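PDB 1MGT: methylated-DNA--protein-cysteine methyltransferase from Thermococcus kodakarensis, which repairs O6-methylguanine and O4-methylthymine in DNA by moving the methyl group onto one of its own cysteines, a suicide reaction that irreversibly inactivates the enzyme. Local coordinates for residues A[84-89]-A[134-139]; A[141-145]-A[163-167]. All blocks are in the same frame, centred on the assembly; numbering follows the deposited sequence.

Contact 1 (A[84-89]-A[134-139]); sequences LSFEGV and PYPIVV
The type II beta turn from Phe86 to Val89, in the loop that leads into helix 91-103, receives the side chain of Tyr135 from the loop just ahead of the nucleophilic cysteine. Phe86 N donates to Tyr135 OH at 2.8 Å, but the N-H...O angle of 130° marks a bent bond. The hydroxyl in turn donates to a water 2.6 Å from Tyr135 OH, and that water passes a hydrogen to Glu87 O, so the phenol bonds to the turn both directly and through solvent. Just ahead of the beta turn and overlapping it, Ser85 forms an ST turn, its OG accepting from Glu87 N at 3.0 Å.

Contacts on both faces and at one edge restrict the phenol ring. Leu84 CD2 makes a CH-pi contact over one face, 3.9 Å from the Tyr135 ring centroid, while Pro134 CG covers the opposite face. Tyr135 CE1 points into the face of the Phe86 ring, a T-shaped pair with centroids 5.6 Å apart and planes at 83°. Although the CB of Phe86 heads away, its CG stands anti to the carbonyl carbon (chi1 -73°), which brings the ring back to this edge. Val89 CG2 adds apolar contact with Pro134 CG at 3.9 Å, and Leu84 CD1 meets Val139 CG2 at 4.2 Å.

Strand 24-30 borders the contact through Val24, which touches Leu84 and accepts from Ser85 OG, and through Ile27, against Val138. Helix 91-103 packs Tyr97 on Val89, Pro134 and Val139, and its Lys94 makes a cation-pi contact with Phe86.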
loop_
_atom_site.group_PDB
_atom_site.type_symbol
_atom_site.label_atom_id
_atom_site.label_comp_id
_atom_site.label_asym_id
_atom_site.label_seq_id
_atom_site.Cartn_x
_atom_site.Cartn_y
_atom_site.Cartn_z
ATOM N N LEU A 84 6.811 -3.695 8.884
ATOM C CA LEU A 84 5.507 -3.136 9.209
ATOM C C LEU A 84 5.112 -3.237 10.655
ATOM O O LEU A 84 5.214 -4.310 11.254
ATOM C CB LEU A 84 4.418 -3.830 8.343
ATOM C CG LEU A 84 4.702 -3.773 6.835
ATOM C CD1 LEU A 84 3.611 -4.515 6.056
ATOM C CD2 LEU A 84 4.802 -2.332 6.344
ATOM N N SER A 85 4.591 -2.149 11.244
ATOM C CA SER A 85 4.202 -2.244 12.646
ATOM C C SER A 85 2.843 -2.858 12.874
ATOM O O SER A 85 2.576 -3.362 13.982
ATOM C CB SER A 85 4.181 -0.830 13.279
ATOM O OG SER A 85 3.023 -0.178 12.767
ATOM N N PHE A 86 1.923 -2.815 11.914
ATOM C CA PHE A 86 0.570 -3.286 12.043
ATOM C C PHE A 86 -0.197 -2.502 13.102
ATOM O O PHE A 86 -1.209 -2.976 13.616
ATOM C CB PHE A 86 0.399 -4.802 12.261
ATOM C CG PHE A 86 0.692 -5.499 10.940
ATOM C CD1 PHE A 86 1.910 -6.082 10.716
ATOM C CD2 PHE A 86 -0.292 -5.503 9.955
ATOM C CE1 PHE A 86 2.207 -6.704 9.510
ATOM C CE2 PHE A 86 0.013 -6.121 8.750
ATOM C CZ PHE A 86 1.227 -6.708 8.531
ATOM N N GLU A 87 0.265 -1.288 13.436
ATOM C CA GLU A 87 -0.463 -0.471 14.405
ATOM C C GLU A 87 -1.715 0.053 13.694
ATOM O O GLU A 87 -1.605 0.453 12.530
ATOM C CB GLU A 87 0.393 0.737 14.849
ATOM C CG GLU A 87 1.540 0.358 15.767
ATOM C CD GLU A 87 2.449 1.526 16.129
ATOM O OE1 GLU A 87 2.083 2.696 15.986
ATOM O OE2 GLU A 87 3.592 1.304 16.566
ATOM N N GLY A 88 -2.863 0.002 14.345
ATOM C CA GLY A 88 -4.131 0.450 13.811
ATOM C C GLY A 88 -4.694 -0.526 12.743
ATOM O O GLY A 88 -5.506 -0.092 11.935
ATOM N N VAL A 89 -4.240 -1.757 12.753
ATOM C CA VAL A 89 -4.741 -2.754 11.752
ATOM C C VAL A 89 -5.468 -3.834 12.559
ATOM O O VAL A 89 -4.875 -4.298 13.552
ATOM C CB VAL A 89 -3.591 -3.329 10.927
ATOM C CG1 VAL A 89 -4.060 -4.419 9.934
ATOM C CG2 VAL A 89 -2.917 -2.229 10.098
ATOM N N PRO A 134 -3.162 0.662 5.034
ATOM C CA PRO A 134 -2.241 1.764 5.295
ATOM C C PRO A 134 -0.901 1.538 4.653
ATOM O O PRO A 134 0.029 2.344 4.721
ATOM C CB PRO A 134 -2.147 1.739 6.837
ATOM C CG PRO A 134 -2.294 0.308 7.197
ATOM C CD PRO A 134 -3.211 -0.289 6.158
ATOM N N TYR A 135 -0.699 0.381 3.953
ATOM C CA TYR A 135 0.534 0.045 3.327
ATOM C C TYR A 135 0.454 -0.262 1.815
ATOM O O TYR A 135 0.847 -1.380 1.412
ATOM C CB TYR A 135 1.130 -1.218 4.000
ATOM C CG TYR A 135 1.129 -1.200 5.522
ATOM C CD1 TYR A 135 0.533 -2.244 6.214
ATOM C CD2 TYR A 135 1.740 -0.178 6.238
ATOM C CE1 TYR A 135 0.539 -2.269 7.600
ATOM C CE2 TYR A 135 1.734 -0.190 7.632
ATOM C CZ TYR A 135 1.132 -1.230 8.299
ATOM O OH TYR A 135 1.117 -1.279 9.685
ATOM N N PRO A 136 0.035 0.671 1.026
ATOM C CA PRO A 136 -0.015 0.487 -0.442
ATOM C C PRO A 136 1.388 0.194 -0.930
ATOM O O PRO A 136 2.430 0.473 -0.295
ATOM C CB PRO A 136 -0.551 1.778 -0.982
ATOM C CG PRO A 136 -0.257 2.800 0.072
ATOM C CD PRO A 136 -0.410 2.053 1.375
ATOM N N ILE A 137 1.475 -0.423 -2.116
ATOM C CA ILE A 137 2.686 -0.851 -2.756
ATOM C C ILE A 137 3.217 -2.135 -2.122
ATOM O O ILE A 137 3.231 -3.200 -2.763
ATOM C CB ILE A 137 3.823 0.165 -2.888
ATOM C CG1 ILE A 137 3.328 1.452 -3.577
ATOM C CG2 ILE A 137 5.014 -0.428 -3.668
ATOM C CD1 ILE A 137 4.321 2.599 -3.403
ATOM N N VAL A 138 3.640 -2.087 -0.877
ATOM C CA VAL A 138 4.195 -3.245 -0.188
ATOM C C VAL A 138 3.113 -4.299 0.029
ATOM O O VAL A 138 3.436 -5.470 -0.248
ATOM C CB VAL A 138 4.944 -2.835 1.075
ATOM C CG1 VAL A 138 6.026 -1.801 0.681
ATOM C CG2 VAL A 138 4.015 -2.184 2.072
ATOM N N VAL A 139 1.950 -3.940 0.503
ATOM C CA VAL A 139 0.821 -4.939 0.647
ATOM C C VAL A 139 0.158 -4.678 -0.696
ATOM O O VAL A 139 -0.336 -3.560 -0.971
ATOM C CB VAL A 139 -0.067 -4.615 1.846
ATOM C CG1 VAL A 139 -1.408 -5.345 1.747
ATOM C CG2 VAL A 139 0.656 -5.031 3.132
HETATM O O HOH W 1 0.467 0.915 10.918
#

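Contact 2 (A[141-145]-A[163-167]); sequences CHRVV and LLEIE
Glu167 takes hydrogen bonds from both His142 and Arg143, the His-Arg pair of the PCHR active-site motif that carries the nucleophile Cys141. Arg143 approaches side-on: NE donates to Glu167 OE2 at 2.9 Å, and NH2 donates to Glu167 OE1 at 2.7 Å, forming a two-nitrogen salt bridge. His142 NE2 also reaches Glu167 OE1, 2.7 Å away with an N-H...O angle of 168°. The two donors to OE1 lie on opposite faces of the carboxylate, whose plane is turned steeply from both imidazole and guanidinium, while OE1 stays close to the plane of each donor group. The Glu167 chain runs extended beyond CG (chi2 -179°), which carries the carboxylate out to both donors, and three bonds fix its rotation. With an alanine here, His142 NE2 would probably lose its acceptor and the imidazole would be freer to turn, while Arg143 would lack its charge partner.

Second-shell acceptors steady the arginine: Val104 O takes NH1, and Asn77 OD1 shares NH2. Glu167 follows directly on helix 157-166, whose Leu163 lays CD1 over one imidazole face, a CH-pi contact 3.9 Å from the His142 ring centroid. Leu163 CB meets His142 CD2 at 3.6 Å. Leu164 instead brings CD2 to 3.5 Å from His142 O and extends the packing toward Val145 on the short strand 144-145. The arrangement is consistent with the Cys-His-Glu network described for this family, although thiol and imidazole do not touch directly: Cys141 SG lies 5.3 Å from His142 ND1.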
loop_
_atom_site.group_PDB
_atom_site.type_symbol
_atom_site.label_atom_id
_atom_site.label_comp_id
_atom_site.label_asym_id
_atom_site.label_seq_id
_atom_site.Cartn_x
_atom_site.Cartn_y
_atom_site.Cartn_z
ATOM N N CYS A 141 -2.405 -4.396 -2.757
ATOM C CA CYS A 141 -3.825 -4.308 -3.025
ATOM C C CYS A 141 -4.112 -3.884 -4.462
ATOM O O CYS A 141 -5.256 -4.080 -4.915
ATOM C CB CYS A 141 -4.512 -3.395 -1.999
ATOM S SG CYS A 141 -3.941 -1.694 -2.123
ATOM N N HIS A 142 -3.115 -3.428 -5.201
ATOM C CA HIS A 142 -3.316 -3.053 -6.608
ATOM C C HIS A 142 -3.493 -4.337 -7.449
ATOM O O HIS A 142 -3.961 -4.210 -8.586
ATOM C CB HIS A 142 -2.159 -2.258 -7.161
ATOM C CG HIS A 142 -0.809 -2.863 -6.962
ATOM N ND1 HIS A 142 -0.191 -2.847 -5.719
ATOM C CD2 HIS A 142 0.049 -3.494 -7.780
ATOM C CE1 HIS A 142 0.981 -3.443 -5.795
ATOM N NE2 HIS A 142 1.152 -3.848 -7.066
ATOM N N ARG A 143 -3.108 -5.480 -6.911
ATOM C CA ARG A 143 -3.261 -6.756 -7.652
ATOM C C ARG A 143 -4.659 -7.335 -7.457
ATOM O O ARG A 143 -4.970 -8.397 -8.038
ATOM C CB ARG A 143 -2.212 -7.760 -7.159
ATOM C CG ARG A 143 -0.802 -7.277 -7.531
ATOM C CD ARG A 143 0.276 -8.284 -7.109
ATOM N NE ARG A 143 1.555 -7.551 -7.158
ATOM C CZ ARG A 143 2.619 -7.820 -6.421
ATOM N NH1 ARG A 143 2.664 -8.818 -5.544
ATOM N NH2 ARG A 143 3.692 -7.013 -6.572
ATOM N N VAL A 144 -5.497 -6.684 -6.679
ATOM C CA VAL A 144 -6.877 -7.190 -6.464
ATOM C C VAL A 144 -7.778 -6.408 -7.404
ATOM O O VAL A 144 -7.879 -5.175 -7.304
ATOM C CB VAL A 144 -7.301 -7.024 -5.008
ATOM C CG1 VAL A 144 -8.708 -7.568 -4.799
ATOM C CG2 VAL A 144 -6.290 -7.694 -4.076
ATOM N N VAL A 145 -8.351 -7.105 -8.387
ATOM C CA VAL A 145 -9.196 -6.473 -9.397
ATOM C C VAL A 145 -10.630 -6.990 -9.411
ATOM O O VAL A 145 -10.985 -7.879 -8.642
ATOM C CB VAL A 145 -8.594 -6.721 -10.806
ATOM C CG1 VAL A 145 -7.200 -6.110 -10.906
ATOM C CG2 VAL A 145 -8.468 -8.233 -11.080
ATOM N N LEU A 163 1.002 0.859 -11.477
ATOM C CA LEU A 163 1.594 -0.225 -10.750
ATOM C C LEU A 163 1.409 -1.546 -11.532
ATOM O O LEU A 163 2.368 -2.295 -11.625
ATOM C CB LEU A 163 1.003 -0.391 -9.347
ATOM C CG LEU A 163 1.368 0.791 -8.382
ATOM C CD1 LEU A 163 0.763 0.520 -7.022
ATOM C CD2 LEU A 163 2.875 0.946 -8.335
ATOM N N LEU A 164 0.224 -1.774 -12.082
ATOM C CA LEU A 164 0.047 -3.044 -12.831
ATOM C C LEU A 164 0.934 -3.087 -14.052
ATOM O O LEU A 164 1.537 -4.123 -14.365
ATOM C CB LEU A 164 -1.424 -3.265 -13.179
ATOM C CG LEU A 164 -2.292 -3.589 -11.930
ATOM C CD1 LEU A 164 -3.771 -3.577 -12.262
ATOM C CD2 LEU A 164 -1.860 -4.928 -11.336
ATOM N N GLU A 165 1.052 -1.967 -14.752
ATOM C CA GLU A 165 1.884 -1.904 -15.951
ATOM C C GLU A 165 3.329 -2.221 -15.661
ATOM O O GLU A 165 4.001 -3.002 -16.357
ATOM C CB GLU A 165 1.735 -0.513 -16.597
ATOM C CG GLU A 165 2.836 -0.269 -17.638
ATOM C CD GLU A 165 2.525 0.889 -18.560
ATOM O OE1 GLU A 165 2.864 0.772 -19.762
ATOM O OE2 GLU A 165 1.950 1.895 -18.088
ATOM N N ILE A 166 3.854 -1.647 -14.578
ATOM C CA ILE A 166 5.213 -1.838 -14.114
ATOM C C ILE A 166 5.506 -3.292 -13.801
ATOM O O ILE A 166 6.627 -3.790 -13.928
ATOM C CB ILE A 166 5.393 -0.989 -12.824
ATOM C CG1 ILE A 166 5.664 0.472 -13.191
ATOM C CG2 ILE A 166 6.433 -1.544 -11.889
ATOM C CD1 ILE A 166 7.086 0.789 -13.584
ATOM N N GLU A 167 4.494 -4.003 -13.297
ATOM C CA GLU A 167 4.620 -5.403 -12.946
ATOM C C GLU A 167 4.387 -6.346 -14.129
ATOM O O GLU A 167 4.427 -7.571 -13.940
ATOM C CB GLU A 167 3.582 -5.727 -11.831
ATOM C CG GLU A 167 3.964 -5.011 -10.539
ATOM C CD GLU A 167 3.053 -5.272 -9.366
ATOM O OE1 GLU A 167 3.402 -4.861 -8.227
ATOM O OE2 GLU A 167 1.983 -5.898 -9.551
#

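In the fold
Along the chain the two contacts follow one another, with a single residue separating 134-139 from 141-145. The contact centres lie about 17 Å apart, yet the two meet where Ile137 O comes within 3.8 Å of His142 CE1. Contact 1 joins the loop before helix 91-103 to the run leading into the active site, and strand 24-30 of the antiparallel sheet touches both its segments. Contact 2, within the DNA-binding domain, ties the next residues, 141-145 with the nucleophile, to the C-terminal helix 157-166. Asn77 bonds to both sides, through Val138 O and Arg143 NH2, and Tyr153 touches both Pro136 and Leu163. The cysteine-bearing loop is therefore anchored on both sides of Cys141.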